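Local coordinates for Lpg2148(MvcA) (Legionella pneumophila subsp. pneumophila str. Philadelphia 1, PDB 6K11), which probably acts as a deamidase-type deubiquitinase that regulates the host ubiquitin-conjugating enzyme UBE2N, at residues 263-267 with 268-272; 294-297 with 298-302; 308-311 with 312-315. All blocks are in the same frame, centred on the assembly; numbering follows the deposited sequence.

Interactions 1, 2 and 3 follow one another along the chain: residues 263-272 join helix 261-266 to helix 269-274, residues 294-302 belong to helix 294-305, and residues 308-315 lie in the loop between that helix and strand 325-333. The centre of interaction 3 is about 11 Å from that of interaction 2 and about 14 Å from that of interaction 1; the first two are about 20 Å apart. Lys269 of interaction 1 pairs with Glu311 of interaction 3, while Cys315 packs on Ser298 and Tyr301 of interaction 2. The loop is thus tied to both helical regions, so the three local structures, separate in sequence, adjoin one another in space.

Interaction 1: 263-267 with 268-272; sequences DWFVS and DKDEY
Asp268 N donates to Phe265 O at 3.1 Å, and the N-H...O angle of 149° makes it an acceptable, somewhat bent bond. Asp268 is the first residue to leave the helical conformation; it has a positive phi, with two bonds back into the last turn, a Schellman motif. It is also the residue directly before helix 269-274.

Ser267 OG is the second polar link. Its first torsion of 76° places the hydroxyl between the backbone N and the carbonyl carbon, where it donates to Trp264 O at 2.8 Å. From the following helix, Lys269 N reaches the same OG at 3.3 Å, a weak bond. One hydroxyl therefore spans the break between the helices.

The packing is centred on Trp264 and Lys269. Lys269 CB lies 4.0 Å from the centroid of the six-membered ring of Trp264 and almost on its normal, a CH-pi contact over the face. The extended lysine chain continues across the ring, with CD 3.6 Å from Trp264 CZ3. Beyond it, NZ is held by Ser306 O, Glu303 O and Glu311, while Trp264 NE1 donates to Pro251 O. Asp270 meets Phe265 differently: its OD2 comes in at the ring edge, 3.9 Å from CE1, and the carboxylate plane is perpendicular to the ring.

Lys13 of helix 4-19 forms salt bridges with Asp268, Asp270 and Glu271, concentrating three acids around one ammonium group. The ammonium group probably offsets the mutual repulsion of the three carboxylates. Chemically, the junction combines a backbone terminus closed by its own amides and a serine hydroxyl with a lysine whose methylenes serve the tryptophan while its charge is satisfied elsewhere.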
loop_
_atom_site.group_PDB
_atom_site.type_symbol
_atom_site.label_atom_id
_atom_site.label_comp_id
_atom_site.label_asym_id
_atom_site.label_seq_id
_atom_site.Cartn_x
_atom_site.Cartn_y
_atom_site.Cartn_z
ATOM N N ASP A 263 -16.543 -3.360 -0.597
ATOM C CA ASP A 263 -16.884 -3.658 0.795
ATOM C C ASP A 263 -16.958 -2.380 1.615
ATOM O O ASP A 263 -17.876 -2.191 2.423
ATOM C CB ASP A 263 -15.838 -4.589 1.450
ATOM C CG ASP A 263 -15.797 -6.002 0.866
ATOM O OD1 ASP A 263 -16.824 -6.527 0.392
ATOM O OD2 ASP A 263 -14.694 -6.609 0.907
ATOM N N TRP A 264 -15.963 -1.510 1.439
ATOM C CA TRP A 264 -15.904 -0.250 2.172
ATOM C C TRP A 264 -17.173 0.563 1.964
ATOM O O TRP A 264 -17.823 0.988 2.929
ATOM C CB TRP A 264 -14.667 0.527 1.710
ATOM C CG TRP A 264 -14.436 1.851 2.375
ATOM C CD1 TRP A 264 -14.767 3.099 1.891
ATOM C CD2 TRP A 264 -13.788 2.067 3.629
ATOM N NE1 TRP A 264 -14.352 4.072 2.769
ATOM C CE2 TRP A 264 -13.758 3.465 3.852
ATOM C CE3 TRP A 264 -13.233 1.208 4.596
ATOM C CZ2 TRP A 264 -13.182 4.029 4.998
ATOM C CZ3 TRP A 264 -12.650 1.764 5.730
ATOM C CH2 TRP A 264 -12.628 3.170 5.921
ATOM N N PHE A 265 -17.565 0.755 0.701
ATOM C CA PHE A 265 -18.774 1.517 0.404
ATOM C C PHE A 265 -20.038 0.791 0.864
ATOM O O PHE A 265 -20.982 1.429 1.346
ATOM C CB PHE A 265 -18.841 1.802 -1.101
ATOM C CG PHE A 265 -17.984 2.967 -1.560
ATOM C CD1 PHE A 265 -18.052 4.200 -0.931
ATOM C CD2 PHE A 265 -17.146 2.828 -2.644
ATOM C CE1 PHE A 265 -17.278 5.265 -1.379
ATOM C CE2 PHE A 265 -16.387 3.886 -3.113
ATOM C CZ PHE A 265 -16.456 5.112 -2.484
ATOM N N VAL A 266 -20.099 -0.537 0.703
ATOM C CA VAL A 266 -21.279 -1.268 1.180
ATOM C C VAL A 266 -21.453 -1.081 2.693
ATOM O O VAL A 266 -22.584 -0.998 3.199
ATOM C CB VAL A 266 -21.180 -2.767 0.797
ATOM C CG1 VAL A 266 -22.261 -3.586 1.478
ATOM C CG2 VAL A 266 -21.273 -2.953 -0.739
ATOM N N SER A 267 -20.346 -0.983 3.437
ATOM C CA SER A 267 -20.423 -0.820 4.886
ATOM C C SER A 267 -20.707 0.614 5.318
ATOM O O SER A 267 -20.928 0.834 6.511
ATOM C CB SER A 267 -19.114 -1.273 5.548
ATOM O OG SER A 267 -18.093 -0.296 5.360
ATOM N N ASP A 268 -20.675 1.586 4.396
ATOM C CA ASP A 268 -20.926 2.999 4.719
ATOM C C ASP A 268 -19.928 3.534 5.748
ATOM O O ASP A 268 -20.225 4.483 6.489
ATOM C CB ASP A 268 -22.361 3.240 5.228
ATOM C CG ASP A 268 -23.433 2.808 4.240
ATOM O OD1 ASP A 268 -23.388 3.250 3.075
ATOM O OD2 ASP A 268 -24.328 2.026 4.639
ATOM N N LYS A 269 -18.734 2.941 5.826
ATOM C CA LYS A 269 -17.744 3.515 6.729
ATOM C C LYS A 269 -17.267 4.869 6.233
ATOM O O LYS A 269 -16.787 5.672 7.037
ATOM C CB LYS A 269 -16.548 2.570 6.919
ATOM C CG LYS A 269 -15.597 3.046 8.007
ATOM C CD LYS A 269 -14.804 1.925 8.621
ATOM C CE LYS A 269 -13.688 2.500 9.485
ATOM N NZ LYS A 269 -12.953 1.424 10.219
ATOM N N ASP A 270 -17.409 5.152 4.935
ATOM C CA ASP A 270 -17.122 6.497 4.447
ATOM C C ASP A 270 -18.043 7.525 5.104
ATOM O O ASP A 270 -17.588 8.589 5.546
ATOM C CB ASP A 270 -17.236 6.544 2.910
ATOM C CG ASP A 270 -18.668 6.306 2.390
ATOM O OD1 ASP A 270 -19.342 5.345 2.824
ATOM O OD2 ASP A 270 -19.108 7.078 1.511
ATOM N N GLU A 271 -19.345 7.216 5.186
ATOM C CA GLU A 271 -20.304 8.150 5.779
ATOM C C GLU A 271 -20.123 8.222 7.287
ATOM O O GLU A 271 -20.226 9.303 7.881
ATOM C CB GLU A 271 -21.740 7.731 5.437
ATOM C CG GLU A 271 -22.075 7.860 3.954
ATOM C CD GLU A 271 -23.563 7.669 3.659
ATOM O OE1 GLU A 271 -23.890 7.298 2.504
ATOM O OE2 GLU A 271 -24.393 7.882 4.575
ATOM N N TYR A 272 -19.865 7.073 7.919
ATOM C CA TYR A 272 -19.590 7.048 9.350
ATOM C C TYR A 272 -18.456 8.001 9.711
ATOM O O TYR A 272 -18.591 8.839 10.613
ATOM C CB TYR A 272 -19.256 5.627 9.799
ATOM C CG TYR A 272 -19.064 5.530 11.301
ATOM C CD1 TYR A 272 -20.162 5.522 12.166
ATOM C CD2 TYR A 272 -17.787 5.467 11.855
ATOM C CE1 TYR A 272 -19.994 5.449 13.538
ATOM C CE2 TYR A 272 -17.609 5.400 13.235
ATOM C CZ TYR A 272 -18.711 5.387 14.065
ATOM O OH TYR A 272 -18.518 5.313 15.421
#

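Interaction 2: 294-297 with 298-302; sequences TKER and SDIYA
Asp299 turns the edge of its carboxylate to Lys295: OD1 uses its syn lone pair, on the side of OD2, to accept from NZ at 2.9 Å in a salt bridge. The lysine bends at chi2 (58°), which turns it along the helix toward Asp299 until CE is 3.5 Å from both Asp299 OD1 and OD2. The Tyr301 ring points away from this turn; Lys321 makes a cation-pi contact with it and Phe305 meets it edge-to-face. The guanidinium of the buried Arg297 is directed toward neighbouring backbone, NH1 on Lys321 O and NH2 on Thr291 O.

Along the backbone, Ser298 N donates to Thr294 O at 2.8 Å. Ser298 OG adds a second bond to the same oxygen at 2.9 Å, approaching from above the carbonyl plane. Three more i to i+4 bonds cross from one segment to the other, among them Tyr301 N to Arg297 O at 3.0 Å.

On another side, Ile300 CG1 rests 3.3 Å from Glu296 O, and its side chain packs on helix 278-288. The ion pair joins two exposed residues and is probably screened by solvent, whereas the hydroxyl of buried Ser298 is satisfied by Thr294 O and Lys321 N.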
loop_
_atom_site.group_PDB
_atom_site.type_symbol
_atom_site.label_atom_id
_atom_site.label_comp_id
_atom_site.label_asym_id
_atom_site.label_seq_id
_atom_site.Cartn_x
_atom_site.Cartn_y
_atom_site.Cartn_z
ATOM N N THR A 294 2.262 2.680 21.378
ATOM C CA THR A 294 1.719 1.617 20.539
ATOM C C THR A 294 0.199 1.561 20.622
ATOM O O THR A 294 -0.484 1.479 19.596
ATOM C CB THR A 294 2.330 0.278 20.939
ATOM O OG1 THR A 294 3.726 0.302 20.639
ATOM C CG2 THR A 294 1.666 -0.861 20.171
ATOM N N LYS A 295 -0.353 1.607 21.836
ATOM C CA LYS A 295 -1.805 1.501 21.985
ATOM C C LYS A 295 -2.533 2.630 21.252
ATOM O O LYS A 295 -3.527 2.389 20.551
ATOM C CB LYS A 295 -2.173 1.482 23.469
ATOM C CG LYS A 295 -3.674 1.415 23.734
ATOM C CD LYS A 295 -4.309 0.189 23.096
ATOM C CE LYS A 295 -5.709 -0.037 23.641
ATOM N NZ LYS A 295 -6.555 -0.787 22.674
ATOM N N GLU A 296 -2.055 3.871 21.400
ATOM C CA GLU A 296 -2.717 5.006 20.759
ATOM C C GLU A 296 -2.601 4.934 19.238
ATOM O O GLU A 296 -3.571 5.216 18.518
ATOM C CB GLU A 296 -2.117 6.313 21.276
ATOM C CG GLU A 296 -2.736 7.591 20.695
ATOM C CD GLU A 296 -2.046 8.851 21.213
ATOM O OE1 GLU A 296 -0.827 8.794 21.481
ATOM O OE2 GLU A 296 -2.719 9.892 21.366
ATOM N N ARG A 297 -1.414 4.578 18.737
ATOM C CA ARG A 297 -1.210 4.416 17.299
ATOM C C ARG A 297 -2.124 3.333 16.735
ATOM O O ARG A 297 -2.789 3.531 15.710
ATOM C CB ARG A 297 0.255 4.072 17.038
ATOM C CG ARG A 297 0.690 4.171 15.604
ATOM C CD ARG A 297 2.116 3.623 15.434
ATOM N NE ARG A 297 3.129 4.501 16.022
ATOM C CZ ARG A 297 4.005 4.137 16.960
ATOM N NH1 ARG A 297 4.018 2.892 17.438
ATOM N NH2 ARG A 297 4.883 5.025 17.416
ATOM N N SER A 298 -2.164 2.175 17.408
ATOM C CA SER A 298 -2.989 1.058 16.963
ATOM C C SER A 298 -4.468 1.429 16.936
ATOM O O SER A 298 -5.179 1.101 15.976
ATOM C CB SER A 298 -2.749 -0.146 17.880
ATOM O OG SER A 298 -1.388 -0.561 17.818
ATOM N N ASP A 299 -4.942 2.113 17.987
ATOM C CA ASP A 299 -6.348 2.491 18.100
ATOM C C ASP A 299 -6.780 3.418 16.967
ATOM O O ASP A 299 -7.883 3.266 16.422
ATOM C CB ASP A 299 -6.601 3.178 19.444
ATOM C CG ASP A 299 -6.699 2.196 20.614
ATOM O OD1 ASP A 299 -6.735 0.957 20.392
ATOM O OD2 ASP A 299 -6.738 2.686 21.763
ATOM N N ILE A 300 -5.947 4.409 16.622
ATOM C CA ILE A 300 -6.324 5.349 15.570
ATOM C C ILE A 300 -6.282 4.670 14.207
ATOM O O ILE A 300 -7.175 4.868 13.362
ATOM C CB ILE A 300 -5.407 6.582 15.599
ATOM C CG1 ILE A 300 -5.565 7.335 16.923
ATOM C CG2 ILE A 300 -5.725 7.507 14.406
ATOM C CD1 ILE A 300 -4.769 8.622 16.943
ATOM N N TYR A 301 -5.224 3.896 13.963
ATOM C CA TYR A 301 -5.095 3.131 12.727
ATOM C C TYR A 301 -6.305 2.220 12.517
ATOM O O TYR A 301 -6.907 2.210 11.439
ATOM C CB TYR A 301 -3.799 2.327 12.779
ATOM C CG TYR A 301 -3.283 1.832 11.431
ATOM C CD1 TYR A 301 -3.783 0.666 10.860
ATOM C CD2 TYR A 301 -2.267 2.514 10.755
ATOM C CE1 TYR A 301 -3.301 0.203 9.629
ATOM C CE2 TYR A 301 -1.776 2.049 9.534
ATOM C CZ TYR A 301 -2.294 0.894 8.985
ATOM O OH TYR A 301 -1.814 0.440 7.774
ATOM N N ALA A 302 -6.700 1.484 13.556
ATOM C CA ALA A 302 -7.853 0.595 13.449
ATOM C C ALA A 302 -9.148 1.383 13.256
ATOM O O ALA A 302 -9.985 1.022 12.416
ATOM C CB ALA A 302 -7.936 -0.299 14.688
#

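Interaction 3: 308-311 with 312-315; sequences RGRE and AFFC
Arg310 O accepts two backbone amides. Phe314 N donates at 2.9 Å to Arg310 O and lies nearly on the extension of the carbonyl bond, with a C=O...N angle of 178°. Phe313 N reaches Arg310 O at 3.1 Å from a different direction, 54° out of the carbonyl plane. The two donors therefore share one oxygen without following the same line of approach.

Two ordered waters satisfy further backbone groups. One donates to Gly309 O at 2.9 Å and accepts from Ala312 N at 3.0 Å, bridging a separation that has no direct bond. The other bridges residues four apart, donating to Glu311 O at 2.8 Å and accepting from Cys315 N at 2.9 Å.

Glu311 divides its carboxylate between two roles. OE1 receives a weak bond from Gly309 N at 2.9 Å, made possible by the bend at chi2 that brings the acid back toward the backbone of Gly309. OE2 is paired with Lys269. Gly309 has a positive phi, a backbone conformation that suits glycine.

The side-chain contact belongs to Arg310 and Phe313. The arginine bends at both chi2 and chi3, so that Phe313 CD2 lies over one face of its guanidinium, 3.9 Å from NE, toward the rim of that group. The two planes are 69° apart, steeply inclined and far from a parallel stack, while Arg310 CD meets the ring at its edge.

The bond from Phe313 N to Arg310 O, with helix-like angles at Glu311 and Ala312, defines a type I-like beta turn, and the bond from Phe314 N overlays an alpha turn on it, in the connection from helix 294-305 to strand 325-333.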
loop_
_atom_site.group_PDB
_atom_site.type_symbol
_atom_site.label_atom_id
_atom_site.label_comp_id
_atom_site.label_asym_id
_atom_site.label_seq_id
_atom_site.Cartn_x
_atom_site.Cartn_y
_atom_site.Cartn_z
ATOM N N ARG A 308 -15.214 -2.214 8.539
ATOM C CA ARG A 308 -16.201 -1.782 9.528
ATOM C C ARG A 308 -16.640 -2.957 10.390
ATOM O O ARG A 308 -16.922 -4.049 9.886
ATOM C CB ARG A 308 -17.413 -1.126 8.855
ATOM C CG ARG A 308 -18.229 -0.309 9.854
ATOM C CD ARG A 308 -19.341 0.523 9.237
ATOM N NE ARG A 308 -19.939 1.345 10.294
ATOM C CZ ARG A 308 -21.062 2.047 10.191
ATOM N NH1 ARG A 308 -21.746 2.057 9.052
ATOM N NH2 ARG A 308 -21.496 2.740 11.251
ATOM N N GLY A 309 -16.667 -2.740 11.703
ATOM C CA GLY A 309 -16.958 -3.800 12.651
ATOM C C GLY A 309 -15.747 -4.556 13.179
ATOM O O GLY A 309 -15.899 -5.346 14.123
ATOM N N ARG A 310 -14.554 -4.363 12.597
ATOM C CA ARG A 310 -13.348 -5.043 13.068
ATOM C C ARG A 310 -12.376 -4.100 13.775
ATOM O O ARG A 310 -11.210 -4.460 13.980
ATOM C CB ARG A 310 -12.634 -5.751 11.912
ATOM C CG ARG A 310 -13.532 -6.616 11.032
ATOM C CD ARG A 310 -13.668 -8.007 11.593
ATOM N NE ARG A 310 -12.411 -8.735 11.495
ATOM C CZ ARG A 310 -12.248 -10.011 11.836
ATOM N NH1 ARG A 310 -13.269 -10.723 12.310
ATOM N NH2 ARG A 310 -11.056 -10.580 11.687
ATOM N N GLU A 311 -12.838 -2.918 14.180
ATOM C CA GLU A 311 -11.958 -1.915 14.764
ATOM C C GLU A 311 -11.271 -2.432 16.034
ATOM O O GLU A 311 -10.151 -2.007 16.345
ATOM C CB GLU A 311 -12.764 -0.646 15.062
ATOM C CG GLU A 311 -13.149 0.196 13.820
ATOM C CD GLU A 311 -14.432 -0.295 13.111
ATOM O OE1 GLU A 311 -15.090 -1.234 13.618
ATOM O OE2 GLU A 311 -14.781 0.271 12.048
ATOM N N ALA A 312 -11.909 -3.358 16.770
ATOM C CA ALA A 312 -11.321 -3.865 18.016
ATOM C C ALA A 312 -10.215 -4.900 17.799
ATOM O O ALA A 312 -9.411 -5.131 18.716
ATOM C CB ALA A 312 -12.409 -4.489 18.904
ATOM N N PHE A 313 -10.170 -5.549 16.634
ATOM C CA PHE A 313 -9.205 -6.604 16.342
ATOM C C PHE A 313 -8.126 -6.196 15.351
ATOM O O PHE A 313 -7.046 -6.801 15.362
ATOM C CB PHE A 313 -9.913 -7.843 15.766
ATOM C CG PHE A 313 -11.325 -8.010 16.241
ATOM C CD1 PHE A 313 -11.594 -8.173 17.592
ATOM C CD2 PHE A 313 -12.384 -7.998 15.339
ATOM C CE1 PHE A 313 -12.899 -8.323 18.049
ATOM C CE2 PHE A 313 -13.688 -8.144 15.783
ATOM C CZ PHE A 313 -13.946 -8.313 17.147
ATOM N N PHE A 314 -8.408 -5.200 14.494
ATOM C CA PHE A 314 -7.570 -4.899 13.333
ATOM C C PHE A 314 -6.108 -4.710 13.721
ATOM O O PHE A 314 -5.204 -5.209 13.043
ATOM C CB PHE A 314 -8.110 -3.639 12.649
ATOM C CG PHE A 314 -7.625 -3.433 11.241
ATOM C CD1 PHE A 314 -7.889 -4.370 10.249
ATOM C CD2 PHE A 314 -6.932 -2.279 10.900
ATOM C CE1 PHE A 314 -7.451 -4.166 8.940
ATOM C CE2 PHE A 314 -6.492 -2.065 9.586
ATOM C CZ PHE A 314 -6.753 -3.016 8.612
ATOM N N CYS A 315 -5.862 -3.989 14.809
ATOM C CA CYS A 315 -4.512 -3.719 15.286
ATOM C C CYS A 315 -4.284 -4.296 16.682
ATOM O O CYS A 315 -3.488 -3.757 17.459
ATOM C CB CYS A 315 -4.234 -2.223 15.276
ATOM S SG CYS A 315 -4.361 -1.513 13.638
HETATM O O HOH W 1 -14.662 -4.455 16.605
HETATM O O HOH W 2 -7.567 -2.998 16.914
#